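Side-chain contacts in integron cassette protein VCH_CASS2 (Vibrio cholerae, PDB 3GK6), which probably binds cationic, drug-like compounds, as an effector-binding module carried on a mobile integron gene cassette: residues A[80-83]-A[84-87]; A[108-112]-A[113-117]. One frame throughout, in Å; residues are numbered along the deposited sequence.

Interaction 1. Residues A[80-83]-A[84-87]; sequences YESD and FTGA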
loop_
_atom_site.group_PDB
_atom_site.type_symbol
_atom_site.label_atom_id
_atom_site.label_comp_id
_atom_site.label_asym_id
_atom_site.label_seq_id
_atom_site.Cartn_x
_atom_site.Cartn_y
_atom_site.Cartn_z
ATOM N N TYR A 80 -4.930 2.246 -11.756
ATOM C CA TYR A 80 -5.661 1.017 -12.020
ATOM C C TYR A 80 -6.114 0.955 -13.466
ATOM O O TYR A 80 -6.800 1.856 -13.940
ATOM C CB TYR A 80 -6.888 0.933 -11.122
ATOM C CG TYR A 80 -6.607 0.538 -9.677
ATOM C CD1 TYR A 80 -6.521 -0.799 -9.314
ATOM C CD2 TYR A 80 -6.485 1.499 -8.683
ATOM C CE1 TYR A 80 -6.285 -1.182 -8.002
ATOM C CE2 TYR A 80 -6.240 1.125 -7.345
ATOM C CZ TYR A 80 -6.153 -0.218 -7.022
ATOM O OH TYR A 80 -5.931 -0.617 -5.725
ATOM N N GLU A 81 -5.738 -0.116 -14.157
ATOM C CA GLU A 81 -6.193 -0.340 -15.518
ATOM C C GLU A 81 -7.716 -0.310 -15.549
ATOM O O GLU A 81 -8.313 0.290 -16.432
ATOM C CB GLU A 81 -5.686 -1.689 -16.044
ATOM C CG GLU A 81 -5.973 -1.936 -17.534
ATOM C CD GLU A 81 -5.752 -3.389 -17.942
ATOM O OE1 GLU A 81 -5.420 -4.217 -17.065
ATOM O OE2 GLU A 81 -5.911 -3.703 -19.144
ATOM N N SER A 82 -8.337 -0.944 -14.561
ATOM C CA SER A 82 -9.786 -1.078 -14.530
ATOM C C SER A 82 -10.288 -1.175 -13.094
ATOM O O SER A 82 -10.438 -0.166 -12.407
ATOM C CB SER A 82 -10.193 -2.329 -15.299
ATOM O OG SER A 82 -9.324 -3.400 -14.964
ATOM N N ASP A 83 -10.553 -2.400 -12.653
ATOM C CA ASP A 83 -10.943 -2.657 -11.272
ATOM C C ASP A 83 -9.974 -3.671 -10.662
ATOM O O ASP A 83 -8.819 -3.746 -11.070
ATOM C CB ASP A 83 -12.382 -3.162 -11.204
ATOM C CG ASP A 83 -12.580 -4.475 -11.943
ATOM O OD1 ASP A 83 -11.592 -5.018 -12.487
ATOM O OD2 ASP A 83 -13.727 -4.966 -11.980
ATOM N N PHE A 84 -10.441 -4.460 -9.703
ATOM C CA PHE A 84 -9.563 -5.409 -9.020
ATOM C C PHE A 84 -9.080 -6.555 -9.927
ATOM O O PHE A 84 -8.152 -7.291 -9.576
ATOM C CB PHE A 84 -10.230 -5.950 -7.754
ATOM C CG PHE A 84 -11.455 -6.780 -8.016
ATOM C CD1 PHE A 84 -11.349 -8.142 -8.233
ATOM C CD2 PHE A 84 -12.712 -6.198 -8.038
ATOM C CE1 PHE A 84 -12.471 -8.911 -8.472
ATOM C CE2 PHE A 84 -13.841 -6.964 -8.279
ATOM C CZ PHE A 84 -13.719 -8.322 -8.496
ATOM N N THR A 85 -9.695 -6.688 -11.100
ATOM C CA THR A 85 -9.325 -7.741 -12.035
ATOM C C THR A 85 -8.293 -7.267 -13.053
ATOM O O THR A 85 -7.822 -8.051 -13.885
ATOM C CB THR A 85 -10.541 -8.234 -12.828
ATOM O OG1 THR A 85 -10.871 -7.254 -13.819
ATOM C CG2 THR A 85 -11.738 -8.454 -11.912
ATOM N N GLY A 86 -7.955 -5.985 -13.004
ATOM C CA GLY A 86 -7.050 -5.408 -13.981
ATOM C C GLY A 86 -5.687 -5.096 -13.402
ATOM O O GLY A 86 -5.439 -5.323 -12.222
ATOM N N ALA A 87 -4.798 -4.570 -14.232
ATOM C CA ALA A 87 -3.470 -4.198 -13.770
ATOM C C ALA A 87 -3.526 -2.967 -12.867
ATOM O O ALA A 87 -4.507 -2.221 -12.866
ATOM C CB ALA A 87 -2.546 -3.957 -14.952
HETATM O O HOH W 1 -7.025 -2.330 -12.540
#

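Interaction 2. Residues A[108-112]-A[113-117]; sequences TKVSS and GKYVT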
loop_
_atom_site.group_PDB
_atom_site.type_symbol
_atom_site.label_atom_id
_atom_site.label_comp_id
_atom_site.label_asym_id
_atom_site.label_seq_id
_atom_site.Cartn_x
_atom_site.Cartn_y
_atom_site.Cartn_z
ATOM N N THR A 108 4.942 10.368 -6.344
ATOM C CA THR A 108 3.497 10.309 -6.515
ATOM C C THR A 108 2.806 11.178 -5.466
ATOM O O THR A 108 3.208 11.203 -4.301
ATOM C CB THR A 108 2.958 8.859 -6.382
ATOM O OG1 THR A 108 3.700 7.978 -7.236
ATOM C CG2 THR A 108 1.488 8.792 -6.760
ATOM N N LYS A 109 1.770 11.893 -5.881
ATOM C CA LYS A 109 0.936 12.609 -4.923
ATOM C C LYS A 109 -0.325 11.806 -4.698
ATOM O O LYS A 109 -1.027 11.469 -5.651
ATOM C CB LYS A 109 0.606 14.021 -5.411
ATOM C CG LYS A 109 -0.209 14.085 -6.694
ATOM C CD LYS A 109 -0.514 15.529 -7.077
ATOM C CE LYS A 109 -1.308 15.619 -8.376
ATOM N NZ LYS A 109 -1.740 17.021 -8.669
ATOM N N VAL A 110 -0.575 11.463 -3.436
ATOM C CA VAL A 110 -1.816 10.835 -3.011
ATOM C C VAL A 110 -2.788 11.949 -2.631
ATOM O O VAL A 110 -2.464 12.791 -1.785
ATOM C CB VAL A 110 -1.589 9.964 -1.783
ATOM C CG1 VAL A 110 -2.892 9.370 -1.304
ATOM C CG2 VAL A 110 -0.568 8.858 -2.094
ATOM N N SER A 111 -3.965 11.960 -3.256
ATOM C CA SER A 111 -4.924 13.046 -3.075
ATOM C C SER A 111 -5.674 12.964 -1.752
ATOM O O SER A 111 -5.944 11.889 -1.230
ATOM C CB SER A 111 -5.930 13.087 -4.232
ATOM O OG SER A 111 -5.359 13.680 -5.386
ATOM N N SER A 112 -6.010 14.129 -1.201
ATOM C CA SER A 112 -6.944 14.142 -0.092
ATOM C C SER A 112 -8.241 13.504 -0.566
ATOM O O SER A 112 -8.623 13.647 -1.732
ATOM C CB SER A 112 -7.222 15.582 0.363
ATOM O OG SER A 112 -6.019 16.241 0.677
ATOM N N GLY A 113 -8.940 12.828 0.335
ATOM C CA GLY A 113 -10.213 12.235 -0.024
ATOM C C GLY A 113 -10.837 11.406 1.075
ATOM O O GLY A 113 -10.354 11.397 2.206
ATOM N N LYS A 114 -11.923 10.721 0.731
ATOM C CA LYS A 114 -12.625 9.873 1.672
ATOM C C LYS A 114 -12.123 8.447 1.528
ATOM O O LYS A 114 -12.076 7.897 0.428
ATOM C CB LYS A 114 -14.134 9.919 1.442
ATOM C CG LYS A 114 -14.911 9.156 2.499
ATOM C CD LYS A 114 -16.362 9.592 2.592
ATOM C CE LYS A 114 -17.200 9.038 1.465
ATOM N NZ LYS A 114 -18.653 9.369 1.664
ATOM N N TYR A 115 -11.736 7.866 2.650
ATOM C CA TYR A 115 -11.195 6.524 2.668
ATOM C C TYR A 115 -11.885 5.691 3.735
ATOM O O TYR A 115 -12.384 6.220 4.725
ATOM C CB TYR A 115 -9.716 6.562 3.024
ATOM C CG TYR A 115 -8.828 7.174 1.979
ATOM C CD1 TYR A 115 -8.097 6.373 1.103
ATOM C CD2 TYR A 115 -8.702 8.546 1.879
ATOM C CE1 TYR A 115 -7.270 6.939 0.153
ATOM C CE2 TYR A 115 -7.886 9.121 0.939
ATOM C CZ TYR A 115 -7.172 8.324 0.082
ATOM O OH TYR A 115 -6.355 8.930 -0.842
ATOM N N VAL A 116 -11.895 4.387 3.510
ATOM C CA VAL A 116 -12.184 3.413 4.550
ATOM C C VAL A 116 -10.842 2.806 4.941
ATOM O O VAL A 116 -10.137 2.267 4.090
ATOM C CB VAL A 116 -13.117 2.318 4.022
ATOM C CG1 VAL A 116 -13.270 1.257 5.033
ATOM C CG2 VAL A 116 -14.493 2.926 3.670
ATOM N N THR A 117 -10.478 2.921 6.215
ATOM C CA THR A 117 -9.173 2.457 6.673
ATOM C C THR A 117 -9.317 1.261 7.611
ATOM O O THR A 117 -10.126 1.274 8.542
ATOM C CB THR A 117 -8.380 3.592 7.365
ATOM O OG1 THR A 117 -8.151 4.663 6.438
ATOM C CG2 THR A 117 -7.034 3.083 7.888
#

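Interaction 1. Residues A[80-83]-A[84-87]
Asp-83 and Thr-85 meet at the tip of this loop, where one carboxylate oxygen accepts two hydrogen bonds from the same threonine. Asp-83 OD1 accepts from Thr-85 OG1 at 2.7 Å on its syn lone pair, and from Thr-85 N at 2.9 Å, this second donor standing well above the carboxylate plane. With chi1 at 62°, Asp-83 CG sits between its own backbone N and carbonyl carbon, which swings the carboxylate back over the following peptides. Asp-83 also opens a type I beta turn: Gly-86 N reaches Asp-83 O at 3.1 Å, coming from above the carbonyl plane. The Asx turn over 83-85 is thus nested in the beta turn over 83-86, and both start at Asp-83. The methyl Thr-85 CG2 lies against one face of the Phe-84 ring, offset toward its rim.

At the base of the loop, Glu-81 and Ala-87 pair twice. Glu-81 N donates to Ala-87 O at 2.8 Å. In return, Ala-87 N gives a nearly straight bond (176°) to Glu-81 OE1 at 2.9 Å, on the anti lone pair. Glu-81 reaches it because CG is anti to the backbone N (chi1 -173°) and the chain stays extended beyond. Between base and tip a water fills the middle: it accepts from Ser-82 N at 2.8 Å and donates to Asp-83 O and Ala-87 O, so both carbonyls are gripped twice.

This is the connecting loop of a beta hairpin formed by strands 73-78 and 88-94, antiparallel neighbours in the barrel, and it lies at the surface. Arg-38 of strand 18-39 touches Glu-81 and Ala-87, while Tyr-150, just before strand 152-156, packs edge-to-face with the Tyr-80 ring and also touches Asp-83 and Phe-84.

Interaction 2. Residues A[108-112]-A[113-117]
Tyr-115 lays its ring back along the chain so that its hydroxyl arrives at Ser-111 and Val-110, four and five residues earlier. The polar part is a single approach: Tyr-115 OH stands 3.0 Å from Ser-111 O, with that oxygen at the edge of the ring and in its plane. A hydrogen bond is likely there, though the hydroxyl proton has another acceptor within reach and the choice is not settled. Tyr-115 CG lies anti to its own carbonyl carbon (chi1 -69°), and the ring then reaches back across the break in the strand at Ser-111 and Ser-112.

The van der Waals part is slight. Val-110 CG1 comes 3.5 Å from Tyr-115 OH, and the two side chains meet at a slant, the valine methyl touching the phenol oxygen. Leu-76 of strand 73-78 packs on Val-110, while Ile-27, Ser-166 and Ala-168 pack on Tyr-115.

Backbone and side-chain bonds to strand 18-39 hold both arms of the break. Val-110 pairs with Phe-30 and Tyr-115 with Ser-25, while Ser-112 OG, at the break itself, accepts from Gly-29 N. Strand 106-121 is thus one long strand with a short break. Beyond it the pairing resumes in the same antiparallel alignment, Gly-113 with Ile-27, consistent with a strand that bends within a closed antiparallel barrel.

Both contacts are local, and they lie apart in the fold: their centres are about 18 Å apart and their nearest atoms about 10 Å, so they do not touch. Interaction 1 is a surface loop between two strands, held by polar bonds within itself and by a water. Interaction 2 is a break inside a single strand, partly buried, where one tyrosine offers the main cross-contact and backbone pairing with strand 18-39 flanks the break on both sides. That strand is common ground, through Arg-38 at 80-87 and through residues 25 to 32 at 108-117. Strand 73-78 also serves both, running into the first and packing by Leu-76 on the second.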